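Local coordinates for flagellar basal body protein (Helicobacter pylori, PDB 5NPY), which is a flagellar hook protein and probably polymerises into the curved hook that joins the basal body of the flagellum to its filament, at residues 224-229 with 277-283; 291-297 with 309-315; 246-250 with 262-267. All blocks are in the same frame, centred on the assembly; numbering follows the deposited sequence.

Contact 1 (224-229 with 277-283); sequences FLNQDI and KTLGDLQ. With 144 (tris-hydroxymethyl-methyl-ammonium), chain B.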
# COMPACT_ATOMS: atom_id res chain seq x y z
N PHE A 224 2.32 -28.42 10.53
CA PHE A 224 3.15 -29.49 9.99
C PHE A 224 2.34 -30.42 9.08
O PHE A 224 2.77 -30.75 7.97
CB PHE A 224 3.81 -30.23 11.15
CG PHE A 224 4.33 -31.60 10.82
CD1 PHE A 224 5.48 -31.76 10.06
CD2 PHE A 224 3.67 -32.73 11.29
CE1 PHE A 224 5.97 -33.03 9.76
CE2 PHE A 224 4.15 -34.00 10.99
CZ PHE A 224 5.31 -34.16 10.23
N LEU A 225 1.12 -30.79 9.49
CA LEU A 225 0.38 -31.77 8.70
C LEU A 225 -0.04 -31.20 7.35
O LEU A 225 -0.00 -31.92 6.34
CB LEU A 225 -0.84 -32.29 9.46
CG LEU A 225 -0.47 -33.19 10.64
CD1 LEU A 225 -1.72 -33.74 11.32
CD2 LEU A 225 0.48 -34.31 10.20
N ASN A 226 -0.42 -29.91 7.31
CA ASN A 226 -1.02 -29.27 6.14
C ASN A 226 -0.02 -28.54 5.25
O ASN A 226 -0.44 -27.86 4.31
CB ASN A 226 -2.12 -28.29 6.58
CG ASN A 226 -3.28 -28.98 7.31
OD1 ASN A 226 -3.41 -30.21 7.26
ND2 ASN A 226 -4.12 -28.19 7.98
N GLN A 227 1.28 -28.66 5.51
CA GLN A 227 2.28 -28.00 4.69
C GLN A 227 2.53 -28.82 3.42
O GLN A 227 2.85 -30.00 3.49
CB GLN A 227 3.57 -27.77 5.47
CG GLN A 227 4.68 -27.10 4.70
CD GLN A 227 4.44 -25.64 4.54
OE1 GLN A 227 3.54 -25.05 5.20
NE2 GLN A 227 5.20 -25.02 3.63
N ASP A 228 2.32 -28.20 2.28
CA ASP A 228 2.68 -28.78 1.00
C ASP A 228 4.20 -29.05 0.97
O ASP A 228 5.01 -28.14 1.18
CB ASP A 228 2.24 -27.81 -0.12
CG ASP A 228 2.52 -28.33 -1.54
OD1 ASP A 228 1.98 -27.72 -2.49
OD2 ASP A 228 3.27 -29.31 -1.73
N ILE A 229 4.57 -30.31 0.76
CA ILE A 229 5.99 -30.68 0.76
C ILE A 229 6.77 -29.98 -0.37
O ILE A 229 7.98 -29.79 -0.25
CB ILE A 229 6.12 -32.21 0.69
CG1 ILE A 229 7.53 -32.66 1.04
CG2 ILE A 229 5.72 -32.75 -0.70
CD1 ILE A 229 7.68 -34.15 1.12
N LYS A 277 0.43 -34.81 -1.24
CA LYS A 277 0.76 -33.42 -1.49
C LYS A 277 1.38 -32.81 -0.24
O LYS A 277 2.44 -32.17 -0.32
CB LYS A 277 -0.49 -32.66 -1.89
CG LYS A 277 -0.21 -31.20 -2.23
CD LYS A 277 -1.24 -30.69 -3.16
CE LYS A 277 -1.11 -29.18 -3.29
NZ LYS A 277 -0.13 -28.76 -4.32
N THR A 278 0.74 -33.00 0.93
CA THR A 278 1.20 -32.42 2.19
C THR A 278 2.06 -33.39 2.96
O THR A 278 2.09 -34.59 2.68
CB THR A 278 0.02 -32.04 3.09
OG1 THR A 278 -0.62 -33.24 3.52
CG2 THR A 278 -0.97 -31.11 2.39
N LEU A 279 2.71 -32.87 4.00
CA LEU A 279 3.45 -33.74 4.91
C LEU A 279 2.50 -34.71 5.62
O LEU A 279 2.86 -35.87 5.86
CB LEU A 279 4.23 -32.91 5.94
CG LEU A 279 5.42 -32.09 5.42
CD1 LEU A 279 5.97 -31.24 6.54
CD2 LEU A 279 6.50 -33.00 4.83
N GLY A 280 1.30 -34.23 5.95
CA GLY A 280 0.28 -35.12 6.48
C GLY A 280 -0.08 -36.24 5.52
O GLY A 280 -0.04 -37.41 5.89
N ASP A 281 -0.41 -35.89 4.27
CA ASP A 281 -0.72 -36.94 3.30
C ASP A 281 0.40 -37.97 3.23
O ASP A 281 0.14 -39.18 3.12
CB ASP A 281 -0.97 -36.41 1.88
CG ASP A 281 -2.02 -35.35 1.79
OD1 ASP A 281 -3.04 -35.54 2.47
OD2 ASP A 281 -1.93 -34.43 0.92
N LEU A 282 1.67 -37.53 3.28
CA LEU A 282 2.76 -38.50 3.19
C LEU A 282 2.89 -39.32 4.47
O LEU A 282 3.19 -40.52 4.43
CB LEU A 282 4.07 -37.80 2.84
CG LEU A 282 5.32 -38.69 2.89
CD1 LEU A 282 5.22 -39.70 1.78
CD2 LEU A 282 6.58 -37.90 2.75
N GLN A 283 2.65 -38.68 5.61
CA GLN A 283 2.69 -39.40 6.88
C GLN A 283 1.67 -40.54 6.89
O GLN A 283 2.00 -41.70 7.17
CB GLN A 283 2.44 -38.42 8.02
CG GLN A 283 2.40 -39.03 9.39
CD GLN A 283 1.81 -38.09 10.42
OE1 GLN A 283 0.61 -37.80 10.39
NE2 GLN A 283 2.66 -37.59 11.34
C1 144 B . -5.06 -24.46 4.00
N 144 B . -3.66 -24.07 4.11
C2 144 B . -2.89 -25.17 4.72
O2 144 B . -3.01 -25.23 6.12
C3 144 B . -3.53 -22.88 4.94
O3 144 B . -2.29 -22.25 4.72
C4 144 B . -3.02 -23.77 2.82
O4 144 B . -3.77 -23.95 1.64
O HOH W 1 -2.88 -32.57 4.89
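The ring of Phe-224 meets the side-chain amide of Gln-283 at its edge: NE2 lies near the ring plane, 3.9 Å from CE2, and the two planes are turned 68° apart. Leu-279 approaches the same ring obliquely, its CD1 methyl 3.6 Å from Phe-224 CD1. Gln-283 OE1 also touches Leu-225, whose CD2 is 3.5 Å away, while NE2 is spent on the carbonyl of Leu-294 in the next strand. The Asp-228 carboxylate is approached from above its plane by Lys-277, the lysine NZ standing 3.0 Å from OD1 in a salt bridge. A bend at the last torsion of the lysine (chi4 86°) turns NZ onto that oxygen. Both charged groups are buried and share the hydroxyl of Tyr-266 as a further partner.

The start of helix 279-289 docks against the last residues of helix 221-226 and the turn after them. Asn-226 lines the tris-hydroxymethyl-methyl-ammonium pocket, its CB 3.2 Å from O2 of the bound group. Thr-278 is the N-cap, and with Asp-281 it builds a capping box: Asp-281 N donates to Thr-278 OG1, and Thr-278 N returns a bond to Asp-281 OD2. The next two amides of the helix's first turn point outward, Leu-279 N to Gln-227 O (2.9 Å) and Gly-280 N to a lone pair of Leu-225 O (2.7 Å). The other methyl of Leu-279, CD2, packs 3.9 Å from Ile-229 CG1.

Contact 2 (291-297 with 309-315); sequences GLDLNLI and LLEIANP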
# COMPACT_ATOMS: atom_id res chain seq x y z
N GLY A 291 5.23 -49.78 8.31
CA GLY A 291 4.89 -49.58 9.69
C GLY A 291 5.37 -48.27 10.27
O GLY A 291 5.18 -48.02 11.46
N LEU A 292 5.97 -47.41 9.44
CA LEU A 292 6.86 -46.36 9.92
C LEU A 292 6.13 -45.05 10.15
O LEU A 292 5.12 -44.74 9.49
CB LEU A 292 8.01 -46.16 8.93
CG LEU A 292 8.63 -47.46 8.41
CD1 LEU A 292 9.75 -47.18 7.44
CD2 LEU A 292 9.11 -48.32 9.56
N ASP A 293 6.64 -44.27 11.10
CA ASP A 293 6.12 -42.96 11.44
C ASP A 293 6.97 -41.88 10.78
O ASP A 293 8.20 -41.94 10.83
CB ASP A 293 6.12 -42.74 12.95
CG ASP A 293 4.99 -43.45 13.65
OD1 ASP A 293 5.18 -43.80 14.82
OD2 ASP A 293 3.92 -43.65 13.02
N LEU A 294 6.30 -40.90 10.17
CA LEU A 294 6.94 -39.68 9.69
C LEU A 294 6.67 -38.55 10.69
O LEU A 294 5.54 -38.06 10.78
CB LEU A 294 6.42 -39.30 8.31
CG LEU A 294 7.08 -38.02 7.83
CD1 LEU A 294 8.59 -38.27 7.68
CD2 LEU A 294 6.45 -37.53 6.55
N ASN A 295 7.71 -38.15 11.43
CA ASN A 295 7.58 -37.21 12.54
C ASN A 295 8.34 -35.91 12.26
O ASN A 295 9.36 -35.90 11.57
CB ASN A 295 8.12 -37.82 13.84
CG ASN A 295 7.32 -39.02 14.32
OD1 ASN A 295 7.88 -40.05 14.70
ND2 ASN A 295 5.98 -38.90 14.30
N LEU A 296 7.83 -34.82 12.82
CA LEU A 296 8.57 -33.57 12.96
C LEU A 296 9.29 -33.54 14.31
O LEU A 296 8.64 -33.68 15.36
CB LEU A 296 7.63 -32.37 12.84
CG LEU A 296 8.31 -31.01 12.86
CD1 LEU A 296 9.11 -30.82 11.61
CD2 LEU A 296 7.28 -29.91 13.03
N ILE A 297 10.61 -33.34 14.30
CA ILE A 297 11.43 -33.31 15.51
C ILE A 297 12.35 -32.09 15.52
O ILE A 297 12.67 -31.49 14.48
CB ILE A 297 12.27 -34.60 15.70
CG1 ILE A 297 13.17 -34.83 14.49
CG2 ILE A 297 11.40 -35.81 15.94
CD1 ILE A 297 14.47 -35.50 14.83
N LEU A 309 13.78 -31.09 11.91
CA LEU A 309 14.03 -32.18 10.98
C LEU A 309 12.78 -33.03 10.85
O LEU A 309 11.91 -33.03 11.73
CB LEU A 309 15.18 -33.09 11.43
CG LEU A 309 16.42 -32.43 12.03
CD1 LEU A 309 17.29 -33.50 12.66
CD2 LEU A 309 17.17 -31.71 10.94
N LEU A 310 12.72 -33.77 9.74
CA LEU A 310 11.82 -34.89 9.57
C LEU A 310 12.53 -36.18 10.00
O LEU A 310 13.75 -36.30 9.90
CB LEU A 310 11.35 -35.01 8.12
CG LEU A 310 10.59 -33.80 7.56
CD1 LEU A 310 10.24 -34.06 6.09
CD2 LEU A 310 9.33 -33.49 8.37
N GLU A 311 11.74 -37.14 10.46
CA GLU A 311 12.30 -38.35 11.04
C GLU A 311 11.43 -39.55 10.69
O GLU A 311 10.22 -39.53 10.95
CB GLU A 311 12.42 -38.20 12.56
CG GLU A 311 12.67 -39.49 13.30
CD GLU A 311 12.38 -39.36 14.78
OE1 GLU A 311 11.21 -39.07 15.13
OE2 GLU A 311 13.33 -39.51 15.58
N ILE A 312 12.04 -40.57 10.11
CA ILE A 312 11.35 -41.83 9.83
C ILE A 312 11.71 -42.79 10.95
O ILE A 312 12.87 -43.18 11.11
CB ILE A 312 11.74 -42.39 8.45
CG1 ILE A 312 11.61 -41.30 7.39
CG2 ILE A 312 10.84 -43.58 8.09
CD1 ILE A 312 11.99 -41.78 6.01
N ALA A 313 10.70 -43.17 11.74
CA ALA A 313 10.91 -43.92 12.96
C ALA A 313 10.04 -45.17 12.97
O ALA A 313 8.92 -45.18 12.45
CB ALA A 313 10.59 -43.06 14.20
N ASN A 314 10.57 -46.23 13.58
CA ASN A 314 9.81 -47.44 13.82
C ASN A 314 9.28 -47.38 15.24
O ASN A 314 10.08 -47.29 16.18
CB ASN A 314 10.69 -48.67 13.64
CG ASN A 314 9.94 -49.97 13.93
OD1 ASN A 314 8.76 -49.96 14.24
ND2 ASN A 314 10.64 -51.09 13.80
N PRO A 315 7.95 -47.40 15.45
CA PRO A 315 7.43 -47.27 16.81
C PRO A 315 7.54 -48.57 17.61
O PRO A 315 7.80 -48.53 18.82
CB PRO A 315 5.96 -46.86 16.59
CG PRO A 315 5.69 -47.01 15.09
CD PRO A 315 6.88 -47.65 14.47
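A beta hairpin formed by strands 293-298 and 308-313 brings Ile-297 against Leu-309 and Glu-311 on one face of its sheet. Ile-297 crosses Glu-311 at about a right angle, its CG2 methyl 3.4 Å from OE1. With CG1 lodged between the backbone N and the carbonyl carbon (chi1 57°), the isoleucine sends that branch toward Leu-309 of the partner strand, 4.1 Å from its CB. Next along this face, the planes of the Asn-295 amide and the Glu-311 carboxylate are turned 72° apart, and OD1 and OE1 face each other as two acceptors rather than as a bonded pair. Farther on, Pro-315 lays its CG 3.3 Å from Asp-293 OD1.

The strands run antiparallel, 148° between their directions. Asp-293 with Ala-313, Asn-295 with Glu-311 and Ile-297 with Leu-309 are the hydrogen-bonded pairs, each closed by two backbone bonds; Ile-297 N to Leu-309 O (2.9 Å) is nearly straight, whereas Glu-311 N to Asn-295 O is markedly bent.

Leu-294, Leu-296, Leu-310 and Ile-312 occupy the other face; just before the strand, Leu-292 CD1 rests 3.8 Å from Ile-312 CG2. Leu-296 CD1 comes 4.2 Å from Leu-310 CD2. Helix 279-289 covers part of this face, with Leu-282 and Leu-286 on Leu-294 and Leu-279 on Leu-310, while Phe-322 of strand 320-325 touches both Leu-292 and Ile-312.

Contact 3 (246-250 with 262-267); sequences RKLNV and FVFTYG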
# COMPACT_ATOMS: atom_id res chain seq x y z
N ARG A 246 8.22 -36.38 -8.84
CA ARG A 246 7.03 -36.79 -8.10
C ARG A 246 7.15 -38.15 -7.42
O ARG A 246 6.40 -38.42 -6.48
CB ARG A 246 5.81 -36.79 -9.04
CG ARG A 246 5.62 -35.46 -9.83
CD ARG A 246 4.37 -35.46 -10.68
NE ARG A 246 4.10 -34.13 -11.22
CZ ARG A 246 3.31 -33.26 -10.61
NH1 ARG A 246 2.76 -33.61 -9.43
NH2 ARG A 246 3.11 -32.07 -11.15
N LYS A 247 8.06 -39.03 -7.88
CA LYS A 247 8.05 -40.43 -7.46
C LYS A 247 8.88 -40.64 -6.21
O LYS A 247 10.03 -40.18 -6.12
CB LYS A 247 8.56 -41.33 -8.58
CG LYS A 247 7.70 -41.37 -9.83
CD LYS A 247 6.34 -42.00 -9.56
CE LYS A 247 5.55 -42.21 -10.85
NZ LYS A 247 4.18 -41.61 -10.79
N LEU A 248 8.31 -41.36 -5.25
CA LEU A 248 8.99 -41.85 -4.06
C LEU A 248 8.84 -43.36 -4.02
O LEU A 248 7.72 -43.86 -3.90
CB LEU A 248 8.40 -41.25 -2.79
CG LEU A 248 8.97 -39.98 -2.15
CD1 LEU A 248 8.11 -39.62 -0.94
CD2 LEU A 248 10.38 -40.17 -1.71
N ASN A 249 9.96 -44.08 -4.13
CA ASN A 249 9.96 -45.53 -4.04
C ASN A 249 10.35 -45.95 -2.63
O ASN A 249 11.42 -45.60 -2.14
CB ASN A 249 10.93 -46.14 -5.05
CG ASN A 249 10.90 -45.43 -6.38
OD1 ASN A 249 11.62 -44.46 -6.58
ND2 ASN A 249 10.07 -45.92 -7.29
N VAL A 250 9.47 -46.71 -1.98
CA VAL A 250 9.69 -47.20 -0.63
C VAL A 250 9.54 -48.71 -0.64
O VAL A 250 8.64 -49.25 -1.30
CB VAL A 250 8.72 -46.54 0.37
CG1 VAL A 250 7.31 -46.60 -0.16
CG2 VAL A 250 8.84 -47.17 1.76
N PHE A 262 6.71 -50.26 -2.93
CA PHE A 262 5.59 -49.33 -3.01
C PHE A 262 6.04 -48.07 -3.75
O PHE A 262 7.18 -47.63 -3.61
CB PHE A 262 5.08 -48.88 -1.64
CG PHE A 262 4.70 -49.99 -0.72
CD1 PHE A 262 3.39 -50.44 -0.67
CD2 PHE A 262 5.64 -50.58 0.11
CE1 PHE A 262 3.03 -51.45 0.18
CE2 PHE A 262 5.29 -51.59 0.95
CZ PHE A 262 3.98 -52.04 0.99
N VAL A 263 5.13 -47.48 -4.51
CA VAL A 263 5.37 -46.20 -5.16
C VAL A 263 4.34 -45.19 -4.67
O VAL A 263 3.13 -45.42 -4.78
CB VAL A 263 5.33 -46.31 -6.69
CG1 VAL A 263 5.52 -44.94 -7.31
CG2 VAL A 263 6.42 -47.26 -7.17
N PHE A 264 4.83 -44.09 -4.11
CA PHE A 264 4.04 -42.91 -3.82
C PHE A 264 4.39 -41.84 -4.84
O PHE A 264 5.53 -41.78 -5.32
CB PHE A 264 4.31 -42.39 -2.41
CG PHE A 264 4.18 -43.43 -1.33
CD1 PHE A 264 3.46 -44.60 -1.53
CD2 PHE A 264 4.75 -43.21 -0.09
CE1 PHE A 264 3.33 -45.54 -0.52
CE2 PHE A 264 4.62 -44.15 0.94
CZ PHE A 264 3.91 -45.32 0.72
N THR A 265 3.42 -41.00 -5.18
CA THR A 265 3.57 -40.00 -6.23
C THR A 265 3.03 -38.66 -5.76
O THR A 265 1.90 -38.58 -5.27
CB THR A 265 2.84 -40.42 -7.52
OG1 THR A 265 3.41 -41.62 -8.05
CG2 THR A 265 2.89 -39.31 -8.56
N TYR A 266 3.81 -37.60 -5.96
CA TYR A 266 3.35 -36.27 -5.59
C TYR A 266 2.27 -35.80 -6.55
O TYR A 266 2.42 -35.89 -7.77
CB TYR A 266 4.51 -35.27 -5.57
CG TYR A 266 4.08 -33.86 -5.22
CD1 TYR A 266 3.78 -32.93 -6.22
CD2 TYR A 266 3.94 -33.47 -3.88
CE1 TYR A 266 3.36 -31.64 -5.89
CE2 TYR A 266 3.53 -32.17 -3.55
CZ TYR A 266 3.25 -31.26 -4.56
OH TYR A 266 2.85 -29.99 -4.25
N GLY A 267 1.20 -35.26 -5.98
CA GLY A 267 0.09 -34.75 -6.75
C GLY A 267 -1.16 -34.67 -5.90
O GLY A 267 -1.15 -34.99 -4.71
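Arg-246 stands at the mouth of a beta hairpin, just ahead of strand 247-252, and grips Tyr-266 twice. Its carbonyl O accepts from Tyr-266 N, and its NH1 donates to Tyr-266 O at 2.8 Å. That oxygen lies in the guanidinium plane, although NH1 itself sits well above the carbonyl plane; NH1 is also at the edge of the tyrosine ring, 3.4 Å from CD1. The other terminal nitrogen, NH2, forms a salt bridge with Asp-384. Lys-247 runs alongside Thr-265, both pointing the same way, and bends at chi2 (-66°) and again at chi4 bring NZ to Thr-265 OG1, to which it donates at 2.8 Å; on the way its CD passes 3.8 Å from Val-263 CG1. Leu-248 exchanges two backbone bonds with Phe-264 and faces helix 279-289, touching Leu-282. Asn-249, in a non-hydrogen-bonded pair with Val-263, holds its ND2 3.9 Å from the CG2 methyl. Val-250 forms a hydrogen-bonded pair with Phe-262. Its CG1 meets Phe-262 CB at 3.5 Å and makes a CH-pi contact over one face of the Phe-264 ring, 4.0 Å from the centroid and shifted toward the rim nearest CZ.

In the fold
Helix 279-289 unites the contacts: contact 1 caps its first turn, and its apolar side receives one face of each hairpin. Contacts 2 and 3 lie in different sheets and do not touch, their nearest atoms about 6 Å apart. Each is two-sided, with a largely buried apolar face toward the helix and a more mixed, generally more exposed face that includes Asp, Asn and Glu in contact 2 and Lys and Asn in contact 3. Contact 1 has no fully exposed residue and instead buries an ion pair. It meets contact 3 through polar bonds as well as packing, Ile-229 CG2 lying 3.6 Å from Tyr-266 CE2, but contact 2 largely through packing, as where Phe-224 CE1 touches Leu-296 CB at 3.6 Å.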